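Exotoxin A (Pseudomonas aeruginosa, PDB 1IKP) probably enters host cells through its receptor-binding and targeting domains and, as an NAD-dependent ADP-ribosyltransferase, modifies elongation factor 2 to stop protein synthesis. Local coordinates at residues V42-M47 with G171-M176; Q201-Y206 with P232-L237. The protein carries 2 engineered substitutions. One frame throughout, in Å; residues are numbered along the deposited sequence.

Contact 1: V42-M47 with G171-M176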
# COMPACT_ATOMS: atom_id res chain seq x y z
N VAL A 42 5.72 -19.80 4.50
CA VAL A 42 6.83 -18.87 4.35
C VAL A 42 8.07 -19.41 5.06
O VAL A 42 8.02 -19.77 6.25
CB VAL A 42 6.51 -17.50 4.96
CG1 VAL A 42 7.73 -16.57 4.85
CG2 VAL A 42 5.32 -16.86 4.26
N LEU A 43 9.18 -19.49 4.33
CA LEU A 43 10.46 -19.90 4.88
C LEU A 43 11.14 -18.60 5.29
O LEU A 43 11.24 -17.67 4.48
CB LEU A 43 11.33 -20.58 3.82
CG LEU A 43 10.88 -21.99 3.46
CD1 LEU A 43 11.53 -22.43 2.15
CD2 LEU A 43 11.28 -22.94 4.61
N HIS A 44 11.56 -18.51 6.55
CA HIS A 44 12.24 -17.33 7.05
C HIS A 44 13.70 -17.70 7.33
O HIS A 44 13.99 -18.49 8.25
CB HIS A 44 11.56 -16.84 8.33
CG HIS A 44 12.20 -15.64 8.96
ND1 HIS A 44 11.74 -15.08 10.13
CD2 HIS A 44 13.24 -14.88 8.56
CE1 HIS A 44 12.46 -14.01 10.42
NE2 HIS A 44 13.38 -13.87 9.48
N TYR A 45 14.58 -17.16 6.50
CA TYR A 45 16.03 -17.37 6.60
C TYR A 45 16.63 -16.19 7.36
O TYR A 45 16.32 -15.05 7.05
CB TYR A 45 16.68 -17.42 5.22
CG TYR A 45 16.32 -18.62 4.38
CD1 TYR A 45 17.17 -19.73 4.33
CD2 TYR A 45 15.14 -18.65 3.64
CE1 TYR A 45 16.86 -20.85 3.56
CE2 TYR A 45 14.81 -19.77 2.86
CZ TYR A 45 15.67 -20.86 2.82
OH TYR A 45 15.36 -21.98 2.07
N SER A 46 17.49 -16.45 8.35
CA SER A 46 18.08 -15.33 9.07
C SER A 46 19.42 -15.71 9.71
O SER A 46 19.76 -16.88 9.82
CB SER A 46 17.13 -14.82 10.15
OG SER A 46 16.97 -15.78 11.20
N MET A 47 20.17 -14.68 10.09
CA MET A 47 21.46 -14.87 10.78
C MET A 47 21.88 -13.52 11.29
O MET A 47 21.52 -12.49 10.73
CB MET A 47 22.54 -15.42 9.83
CG MET A 47 22.90 -14.51 8.67
SD MET A 47 24.08 -15.25 7.53
CE MET A 47 22.98 -16.22 6.49
N GLY A 171 19.95 -19.70 10.83
CA GLY A 171 18.92 -20.71 10.82
C GLY A 171 17.81 -20.42 9.83
O GLY A 171 17.79 -19.36 9.18
N VAL A 172 16.89 -21.36 9.73
CA VAL A 172 15.75 -21.23 8.84
C VAL A 172 14.54 -21.88 9.48
O VAL A 172 14.63 -22.98 10.07
CB VAL A 172 16.05 -21.84 7.43
CG1 VAL A 172 16.43 -23.32 7.54
CG2 VAL A 172 14.84 -21.65 6.52
N SER A 173 13.41 -21.20 9.39
CA SER A 173 12.16 -21.69 9.95
C SER A 173 11.11 -21.65 8.87
O SER A 173 11.30 -21.03 7.83
CB SER A 173 11.71 -20.80 11.12
OG SER A 173 11.46 -19.46 10.70
N VAL A 174 10.02 -22.36 9.10
CA VAL A 174 8.92 -22.35 8.16
C VAL A 174 7.64 -22.16 8.93
O VAL A 174 7.48 -22.69 10.04
CB VAL A 174 8.81 -23.65 7.35
CG1 VAL A 174 8.51 -24.83 8.28
CG2 VAL A 174 7.71 -23.51 6.28
N VAL A 175 6.74 -21.37 8.38
CA VAL A 175 5.43 -21.16 8.97
C VAL A 175 4.42 -21.60 7.92
O VAL A 175 4.47 -21.17 6.76
CB VAL A 175 5.19 -19.70 9.40
CG1 VAL A 175 5.36 -18.76 8.23
CG2 VAL A 175 3.80 -19.56 9.96
N MET A 176 3.54 -22.51 8.31
CA MET A 176 2.54 -23.04 7.41
C MET A 176 1.18 -22.52 7.82
O MET A 176 0.82 -22.51 9.00
CB MET A 176 2.54 -24.57 7.46
CG MET A 176 3.79 -25.25 6.97
SD MET A 176 4.17 -24.90 5.24
CE MET A 176 2.67 -25.59 4.45
O HOH W 1 9.03 -19.04 9.17
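Val172 sends its CG2 methyl anti to the backbone N, while Tyr45 CG stands beside its own N and opposite the carbonyl carbon (chi1 -68°). The two side chains run side by side and point the same way. CG2 of Val172 sits over the centre of one ring face, 3.7 Å from the centroid of the Tyr45 ring and 12° off the ring normal, a CH-pi contact. The ring of Trp101, on strand 97-106, also stacks on Tyr45. On the sheet face that carries Tyr45 and Val172, Leu43 CD2 meets Val174 CB at 3.8 Å, the two side chains crossing at a slant. On the face with His44, Val175 CG1 touches Val42 CB at 3.7 Å. Ser173 OG lies 3.5 Å from His44 CB, and a water links this hydroxyl to Val42 O. The imidazole of His44 extends away from segment 171-176, and its NE2 is hydrogen-bonded to Asn100 OD1. Six backbone hydrogen bonds join the strands. His44 N to Ser173 O is the shortest at 2.8 Å, and Ser46 N reaches Gly171 O with an N-H...O angle of 168°. This is a regular antiparallel ladder inside the concanavalin-like beta fold of the receptor-binding domain.

Contact 2: Q201-Y206 with P232-L237; sequences QLDGVY and PAKHDL. Engineered in segment 201-206: Gln201 (natural residue Pro).
Pro232 CB lies over the flat face of the Gln201 amide. In this part of the binding domain a type II beta turn, Leu202 to Val205, and the first residue of helix 205-210 pack on the loop that follows strand 224-228. Gln201 is an engineered residue, proline in the natural sequence. Its CG stands beside the backbone N (chi1 -68°), and the extended chain carries the amide past Ala233 O to Pro232 CB, which lies 3.6 Å from OE1 of Gln201. Its polar ends find partners beyond this contact. NE2 makes a weak hydrogen bond to Tyr225 OH, and OE1 accepts a weak one from Ser46 OG.

Lys234 is exposed, and its chain is extended as far as CE and bends at chi4 (57°), which brings NZ across the Asp203 side chain. NZ donates to the carbonyl O of Asp200, just before segment 201-206. It also makes a longer salt bridge, 3.5 Å from Lys234 NZ to Asp203 OD2. At the far end Leu237 straddles one methyl of Val205 with its fork. CG2 of Val205 is 3.8 Å from both CD1 and CD2 of Leu237. Met129 and Leu126, on strand 126-136, also touch Val205 and Leu237 respectively. The turn itself is closed by Val205 N to Leu202 O at 3.2 Å, and Gly204 is the N-cap of the helix. A water joins the two backbones, donating to Gln201 O at 2.8 Å and accepting from His235 N at 3.0 Å.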
# COMPACT_ATOMS: atom_id res chain seq x y z
N GLN A 201 9.36 -14.95 14.91
CA GLN A 201 10.58 -14.31 15.39
C GLN A 201 10.38 -12.82 15.63
O GLN A 201 11.19 -12.18 16.31
CB GLN A 201 11.71 -14.54 14.38
CG GLN A 201 12.17 -15.99 14.32
CD GLN A 201 12.99 -16.29 13.08
OE1 GLN A 201 13.95 -15.58 12.76
NE2 GLN A 201 12.63 -17.36 12.38
N LEU A 202 9.29 -12.26 15.11
CA LEU A 202 9.00 -10.85 15.27
C LEU A 202 7.65 -10.55 15.95
O LEU A 202 7.05 -9.49 15.72
CB LEU A 202 9.05 -10.15 13.91
CG LEU A 202 10.42 -10.15 13.24
CD1 LEU A 202 10.37 -9.31 11.98
CD2 LEU A 202 11.46 -9.58 14.21
N ASP A 203 7.19 -11.46 16.80
CA ASP A 203 5.92 -11.25 17.48
C ASP A 203 5.92 -9.94 18.27
O ASP A 203 6.88 -9.64 18.97
CB ASP A 203 5.61 -12.41 18.43
CG ASP A 203 5.28 -13.68 17.69
OD1 ASP A 203 4.50 -13.63 16.72
OD2 ASP A 203 5.80 -14.75 18.09
N GLY A 204 4.83 -9.18 18.14
CA GLY A 204 4.71 -7.92 18.85
C GLY A 204 5.16 -6.67 18.11
O GLY A 204 4.80 -5.55 18.48
N VAL A 205 5.94 -6.85 17.05
CA VAL A 205 6.43 -5.70 16.31
C VAL A 205 5.31 -4.97 15.57
O VAL A 205 5.23 -3.74 15.62
CB VAL A 205 7.53 -6.11 15.29
CG1 VAL A 205 7.95 -4.89 14.46
CG2 VAL A 205 8.74 -6.67 16.04
N TYR A 206 4.46 -5.72 14.88
CA TYR A 206 3.38 -5.10 14.14
C TYR A 206 2.47 -4.32 15.10
O TYR A 206 2.16 -3.16 14.86
CB TYR A 206 2.58 -6.15 13.39
CG TYR A 206 1.47 -5.56 12.55
CD1 TYR A 206 1.71 -5.13 11.24
CD2 TYR A 206 0.19 -5.39 13.07
CE1 TYR A 206 0.71 -4.54 10.49
CE2 TYR A 206 -0.81 -4.81 12.34
CZ TYR A 206 -0.55 -4.38 11.05
OH TYR A 206 -1.54 -3.78 10.32
N PRO A 232 17.46 -19.85 14.79
CA PRO A 232 17.11 -18.44 14.58
C PRO A 232 16.96 -17.69 15.89
O PRO A 232 16.55 -18.25 16.91
CB PRO A 232 15.79 -18.52 13.81
CG PRO A 232 15.86 -19.85 13.11
CD PRO A 232 16.51 -20.75 14.12
N ALA A 233 17.27 -16.41 15.85
CA ALA A 233 17.17 -15.54 17.01
C ALA A 233 15.79 -14.89 17.10
O ALA A 233 15.12 -14.68 16.09
CB ALA A 233 18.24 -14.46 16.92
N LYS A 234 15.38 -14.58 18.33
CA LYS A 234 14.12 -13.90 18.60
C LYS A 234 14.58 -12.77 19.51
O LYS A 234 14.68 -12.93 20.73
CB LYS A 234 13.14 -14.82 19.33
CG LYS A 234 11.80 -14.18 19.61
CD LYS A 234 10.81 -15.19 20.18
CE LYS A 234 9.51 -14.51 20.61
NZ LYS A 234 8.87 -13.76 19.50
N HIS A 235 14.86 -11.62 18.90
CA HIS A 235 15.36 -10.47 19.62
C HIS A 235 14.38 -9.70 20.48
O HIS A 235 13.21 -9.53 20.12
CB HIS A 235 16.01 -9.50 18.62
CG HIS A 235 17.12 -10.12 17.82
ND1 HIS A 235 16.99 -10.48 16.50
CD2 HIS A 235 18.39 -10.44 18.18
CE1 HIS A 235 18.13 -11.01 16.07
NE2 HIS A 235 18.99 -11.00 17.07
N ASP A 236 14.85 -9.25 21.64
CA ASP A 236 14.03 -8.45 22.53
C ASP A 236 13.95 -7.12 21.80
O ASP A 236 14.88 -6.74 21.09
CB ASP A 236 14.70 -8.27 23.89
CG ASP A 236 14.75 -9.55 24.69
OD1 ASP A 236 13.70 -10.22 24.79
OD2 ASP A 236 15.83 -9.89 25.23
N LEU A 237 12.85 -6.40 21.98
CA LEU A 237 12.67 -5.13 21.30
C LEU A 237 13.03 -3.87 22.08
O LEU A 237 12.82 -3.78 23.29
CB LEU A 237 11.22 -5.00 20.82
CG LEU A 237 10.58 -6.16 20.05
CD1 LEU A 237 9.12 -5.82 19.75
CD2 LEU A 237 11.34 -6.44 18.76
O HOH W 2 13.86 -11.32 16.10

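Contact 1 is buried throughout and joins two neighbouring strands of the large mixed sheet. Contact 2 is partly exposed and joins a turn and the start of helix 205-210 to a loop beside that sheet. Backbone hydrogen bonds in a regular register hold the first. The second relies on side chains, a bridging water and a long salt bridge between exposed side chains. Their centres are 13 Å apart, and they do touch. The engineered Gln201 of contact 2 packs on the sheet face that carries His44, Ser46 and Ser173, with its NE2 2.9 Å from Ser173 OG. Pro232 CG also meets Val172 N at 3.8 Å.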